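Local coordinates for protein predicted ATPase of the ABC class (Vibrio vulnificus, PDB 5D6A) that probably hydrolyses ATP as a predicted ATPase of the ABC class, and binds the ATP analogue AMP-PNP, at residues 127-132 / 540-544; 514-518 / 544-548. One frame throughout, in Å; residues are numbered along the deposited sequence.

Overall arrangement
Followed from the N terminus, the chain first lays down 127-132, which leads into strand 131-133 of the antiparallel sheet in the N-terminal family region. It then runs through the P-loop region, where AMP-PNP is bound, before reaching helix 506-519 and, after helix 529-536, the loop that carries 540-548. Contact 1 therefore closes a very long loop, with 407 residues between its segments, whereas contact 2 spans 25, starts within that loop and closes just past its end, so the two overlap rather than nest. They share Asn-544. Contact 2 packs 544-548 on helix 506-519 of the same C-terminal family region, and contact 1 joins 540-544 to the N-terminal region; the contact centres are about 10 Å apart.

Contact 1: 127-132 / 540-544; sequences DSTSVL and AWFQN
Trp-541 and Phe-542 meet Asp-127, Thr-129 and Leu-132 where a type I beta turn, Ala-540 to Gln-543, packs against the run leading into strand 131-133. The contact joins the C-terminal family region to the N-terminal one. Its tightly packed part is apolar. The large rings span the gap between turn and 127-132, whose nearest CA atoms, of Thr-129 and Phe-542, are 7.3 Å apart. With CG of Phe-542 between backbone N and carbonyl carbon (chi1 62°), the ring is brought up to Leu-132, whose branched end suits a flat partner. Its CD1 sits over one face, 4.0 Å from the ring centroid, and CD2 reaches CD2 of the same ring. Thr-129 has two uses: its methyl CG2 lies 3.5 Å from Trp-541 CH2, while its hydroxyl, with one proton to give, lies in hydrogen-bonding reach of the backbone oxygens of both His-548 and Leu-551.

The looser side is polar, and Asp-127 on it is partly exposed. Its carboxylate stands nearly perpendicular to the indole, at 84°, and the bond from Trp-541 NE1 to OD1 is weak and bent (142°). The acid's stronger partner is Arg-99 of helix 92-109, which forms a salt bridge with OD1. Ser-128, buried, faces away and shapes its own segment through an ST turn, the Ser-130 amide N donating to its OG at 3.1 Å.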
# COMPACT_ATOMS: atom_id res chain seq x y z
N ASP A 127 -12.52 -16.73 -13.27
CA ASP A 127 -12.99 -18.08 -13.04
C ASP A 127 -13.24 -18.14 -11.54
O ASP A 127 -12.35 -18.45 -10.76
CB ASP A 127 -11.92 -19.09 -13.49
CG ASP A 127 -12.38 -20.53 -13.40
OD1 ASP A 127 -13.41 -20.80 -12.75
OD2 ASP A 127 -11.69 -21.40 -13.97
N SER A 128 -14.47 -17.80 -11.16
CA SER A 128 -14.87 -17.70 -9.75
C SER A 128 -15.76 -18.82 -9.23
O SER A 128 -16.38 -19.54 -10.00
CB SER A 128 -15.61 -16.38 -9.57
OG SER A 128 -16.11 -16.24 -8.25
N THR A 129 -15.81 -18.92 -7.90
CA THR A 129 -16.64 -19.93 -7.22
C THR A 129 -18.02 -19.39 -6.87
O THR A 129 -18.85 -20.12 -6.33
CB THR A 129 -15.97 -20.45 -5.93
OG1 THR A 129 -15.73 -19.36 -5.02
CG2 THR A 129 -14.66 -21.14 -6.25
N SER A 130 -18.27 -18.11 -7.15
CA SER A 130 -19.57 -17.52 -6.87
C SER A 130 -20.64 -18.22 -7.72
O SER A 130 -21.79 -18.34 -7.30
CB SER A 130 -19.56 -16.01 -7.11
OG SER A 130 -19.14 -15.71 -8.43
N VAL A 131 -20.25 -18.65 -8.91
CA VAL A 131 -21.13 -19.39 -9.81
C VAL A 131 -20.31 -20.48 -10.51
O VAL A 131 -19.37 -20.17 -11.25
CB VAL A 131 -21.79 -18.48 -10.87
CG1 VAL A 131 -22.66 -19.30 -11.82
CG2 VAL A 131 -22.62 -17.40 -10.19
N LEU A 132 -20.66 -21.74 -10.27
CA LEU A 132 -19.95 -22.87 -10.85
C LEU A 132 -20.85 -23.78 -11.67
O LEU A 132 -22.02 -23.96 -11.34
CB LEU A 132 -19.34 -23.71 -9.72
CG LEU A 132 -18.28 -23.05 -8.85
CD1 LEU A 132 -17.97 -23.92 -7.64
CD2 LEU A 132 -17.02 -22.76 -9.66
N ALA A 540 -10.30 -28.37 -12.37
CA ALA A 540 -11.13 -28.72 -11.21
C ALA A 540 -10.49 -28.14 -9.94
O ALA A 540 -10.60 -28.71 -8.85
CB ALA A 540 -11.27 -30.23 -11.10
N TRP A 541 -9.85 -26.98 -10.09
CA TRP A 541 -9.15 -26.29 -9.01
C TRP A 541 -9.94 -26.06 -7.72
O TRP A 541 -9.37 -26.04 -6.63
CB TRP A 541 -8.67 -24.92 -9.53
CG TRP A 541 -9.80 -23.98 -9.86
CD1 TRP A 541 -10.58 -23.99 -10.98
CD2 TRP A 541 -10.27 -22.89 -9.06
NE1 TRP A 541 -11.51 -22.97 -10.92
CE2 TRP A 541 -11.33 -22.28 -9.75
CE3 TRP A 541 -9.88 -22.36 -7.82
CZ2 TRP A 541 -12.02 -21.18 -9.25
CZ3 TRP A 541 -10.57 -21.27 -7.32
CH2 TRP A 541 -11.63 -20.69 -8.04
N PHE A 542 -11.25 -25.89 -7.86
CA PHE A 542 -12.12 -25.59 -6.70
C PHE A 542 -12.58 -26.79 -5.87
O PHE A 542 -13.00 -26.60 -4.73
CB PHE A 542 -13.36 -24.80 -7.16
CG PHE A 542 -14.23 -25.55 -8.13
CD1 PHE A 542 -15.18 -26.46 -7.68
CD2 PHE A 542 -14.11 -25.34 -9.50
CE1 PHE A 542 -15.98 -27.15 -8.57
CE2 PHE A 542 -14.91 -26.02 -10.40
CZ PHE A 542 -15.85 -26.93 -9.93
N GLN A 543 -12.52 -28.00 -6.42
CA GLN A 543 -13.02 -29.18 -5.69
C GLN A 543 -12.28 -29.46 -4.38
O GLN A 543 -12.89 -29.92 -3.42
CB GLN A 543 -13.04 -30.44 -6.57
CG GLN A 543 -11.68 -31.00 -6.96
CD GLN A 543 -11.78 -32.31 -7.73
OE1 GLN A 543 -12.87 -32.85 -7.93
NE2 GLN A 543 -10.63 -32.83 -8.16
N ASN A 544 -10.98 -29.19 -4.34
CA ASN A 544 -10.19 -29.45 -3.13
C ASN A 544 -10.06 -28.27 -2.16
O ASN A 544 -9.31 -28.34 -1.18
CB ASN A 544 -8.80 -30.01 -3.50
CG ASN A 544 -8.85 -31.43 -4.02
OD1 ASN A 544 -9.91 -32.07 -4.03
ND2 ASN A 544 -7.71 -31.95 -4.45

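Contact 2: 514-518 / 544-548; sequences WVWYQ and NMPQH
Trp-514, on helix 506-519, receives Pro-546 on one face of its indole, a CH-pi contact between a helix and an irregular loop within the C-terminal family region. Followed outward, most of the tryptophan's atoms meet the loop. Its CB lies against the selenium of Met-545 (selenomethionine in this crystal), with SE 4.1 Å away. CG lies anti to the carbonyl carbon (chi1 -71°), a setting that turns the indole toward the loop. From there CG and CD2 come up against Pro-546 CD, which also approaches CE3 to 3.4 Å. Farther out, CZ3 and CH2 lie under Pro-546 CG, which stands 3.3 Å from the centroid of the six-membered ring and only 8° off its normal. Proline suits this place because its compact ring presents CD and CG together to the flat indole. On the pyrrole ring NE1 is 4.0 Å from His-548 CD2, and next to it CZ2 of the benzo ring approaches His-548 NE2. The imidazole of His-548 points its edge at the face of Trp-514 in an offset edge-to-face pair, the planes inclined at 61°. The same imidazole has Pro-546 CB over one of its faces, and the histidine's backbone oxygen also takes a hydrogen bond from Arg-141 of the N-terminal region.

Deeper in, a flexible, unbranched side chain serves: Met-545, extended beyond CG, carries its methyl to the helix, CE meeting Val-515 CG2 at 3.5 Å. Both side chains are buried, Val-515 also touching Leu-537 and Val-559 and Met-545 touching Leu-551. Gln-518, one turn along the helix from Trp-514, is long enough to span to the loop, its extended chain bringing NE2 within 3.0 Å of the backbone O of Asn-544.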
# COMPACT_ATOMS: atom_id res chain seq x y z
N TRP A 514 -5.55 -20.89 -0.11
CA TRP A 514 -6.08 -22.25 -0.10
C TRP A 514 -5.28 -23.22 -0.98
O TRP A 514 -5.42 -24.43 -0.86
CB TRP A 514 -7.58 -22.27 -0.40
CG TRP A 514 -8.34 -21.70 0.76
CD1 TRP A 514 -8.91 -20.46 0.86
CD2 TRP A 514 -8.55 -22.34 2.03
NE1 TRP A 514 -9.48 -20.30 2.09
CE2 TRP A 514 -9.28 -21.43 2.83
CE3 TRP A 514 -8.20 -23.59 2.56
CZ2 TRP A 514 -9.67 -21.74 4.14
CZ3 TRP A 514 -8.60 -23.89 3.86
CH2 TRP A 514 -9.32 -22.97 4.63
N VAL A 515 -4.43 -22.68 -1.85
CA VAL A 515 -3.53 -23.51 -2.65
C VAL A 515 -2.40 -23.92 -1.72
O VAL A 515 -1.98 -25.07 -1.72
CB VAL A 515 -2.98 -22.77 -3.88
CG1 VAL A 515 -1.83 -23.55 -4.51
CG2 VAL A 515 -4.09 -22.54 -4.90
N TRP A 516 -1.92 -22.96 -0.94
CA TRP A 516 -0.87 -23.20 0.05
C TRP A 516 -1.32 -24.30 1.00
O TRP A 516 -0.56 -25.21 1.31
CB TRP A 516 -0.62 -21.91 0.85
CG TRP A 516 0.06 -20.81 0.08
CD1 TRP A 516 0.20 -20.70 -1.27
CD2 TRP A 516 0.57 -19.59 0.63
NE1 TRP A 516 0.83 -19.52 -1.59
CE2 TRP A 516 1.06 -18.82 -0.44
CE3 TRP A 516 0.68 -19.08 1.93
CZ2 TRP A 516 1.65 -17.57 -0.26
CZ3 TRP A 516 1.27 -17.85 2.11
CH2 TRP A 516 1.75 -17.10 1.02
N TYR A 517 -2.58 -24.21 1.42
CA TYR A 517 -3.18 -25.20 2.32
C TYR A 517 -3.06 -26.60 1.74
O TYR A 517 -2.85 -27.56 2.48
CB TYR A 517 -4.65 -24.85 2.59
CG TYR A 517 -5.36 -25.81 3.52
CD1 TYR A 517 -5.26 -25.68 4.90
CD2 TYR A 517 -6.15 -26.85 3.02
CE1 TYR A 517 -5.91 -26.55 5.76
CE2 TYR A 517 -6.81 -27.73 3.87
CZ TYR A 517 -6.68 -27.58 5.24
OH TYR A 517 -7.33 -28.45 6.09
N GLN A 518 -3.19 -26.72 0.42
CA GLN A 518 -3.09 -28.01 -0.25
C GLN A 518 -1.64 -28.47 -0.36
O GLN A 518 -1.36 -29.67 -0.24
CB GLN A 518 -3.74 -27.97 -1.64
CG GLN A 518 -5.24 -27.76 -1.59
CD GLN A 518 -5.88 -27.77 -2.96
OE1 GLN A 518 -5.27 -28.18 -3.94
NE2 GLN A 518 -7.13 -27.33 -3.02
N ASN A 544 -10.98 -29.19 -4.34
CA ASN A 544 -10.19 -29.45 -3.13
C ASN A 544 -10.06 -28.27 -2.16
O ASN A 544 -9.31 -28.34 -1.18
CB ASN A 544 -8.80 -30.01 -3.50
CG ASN A 544 -8.85 -31.43 -4.02
OD1 ASN A 544 -9.91 -32.07 -4.03
ND2 ASN A 544 -7.71 -31.95 -4.45
N MSE A 545 -10.80 -27.19 -2.43
CA MSE A 545 -10.79 -26.02 -1.56
C MSE A 545 -12.09 -26.01 -0.81
O MSE A 545 -13.06 -26.63 -1.24
CB MSE A 545 -10.74 -24.74 -2.39
CG MSE A 545 -9.47 -24.67 -3.21
SE MSE A 545 -9.34 -22.89 -4.06
CE MSE A 545 -7.49 -23.10 -4.71
N PRO A 546 -12.13 -25.30 0.34
CA PRO A 546 -13.40 -25.23 1.06
C PRO A 546 -14.47 -24.66 0.13
O PRO A 546 -14.15 -23.91 -0.79
CB PRO A 546 -13.12 -24.25 2.20
CG PRO A 546 -11.65 -24.31 2.40
CD PRO A 546 -11.05 -24.59 1.06
N GLN A 547 -15.73 -25.01 0.37
CA GLN A 547 -16.81 -24.56 -0.49
C GLN A 547 -17.21 -23.09 -0.24
O GLN A 547 -18.36 -22.80 0.09
CB GLN A 547 -18.00 -25.51 -0.36
CG GLN A 547 -17.67 -26.92 -0.85
CD GLN A 547 -18.79 -27.92 -0.66
OE1 GLN A 547 -19.66 -27.74 0.20
NE2 GLN A 547 -18.77 -28.99 -1.45
N HIS A 548 -16.25 -22.18 -0.41
CA HIS A 548 -16.52 -20.75 -0.24
C HIS A 548 -16.95 -20.14 -1.56
O HIS A 548 -16.60 -20.64 -2.64
CB HIS A 548 -15.29 -19.99 0.27
CG HIS A 548 -14.76 -20.47 1.59
ND1 HIS A 548 -15.57 -20.76 2.66
CD2 HIS A 548 -13.48 -20.62 2.03
CE1 HIS A 548 -14.82 -21.13 3.69
NE2 HIS A 548 -13.55 -21.04 3.33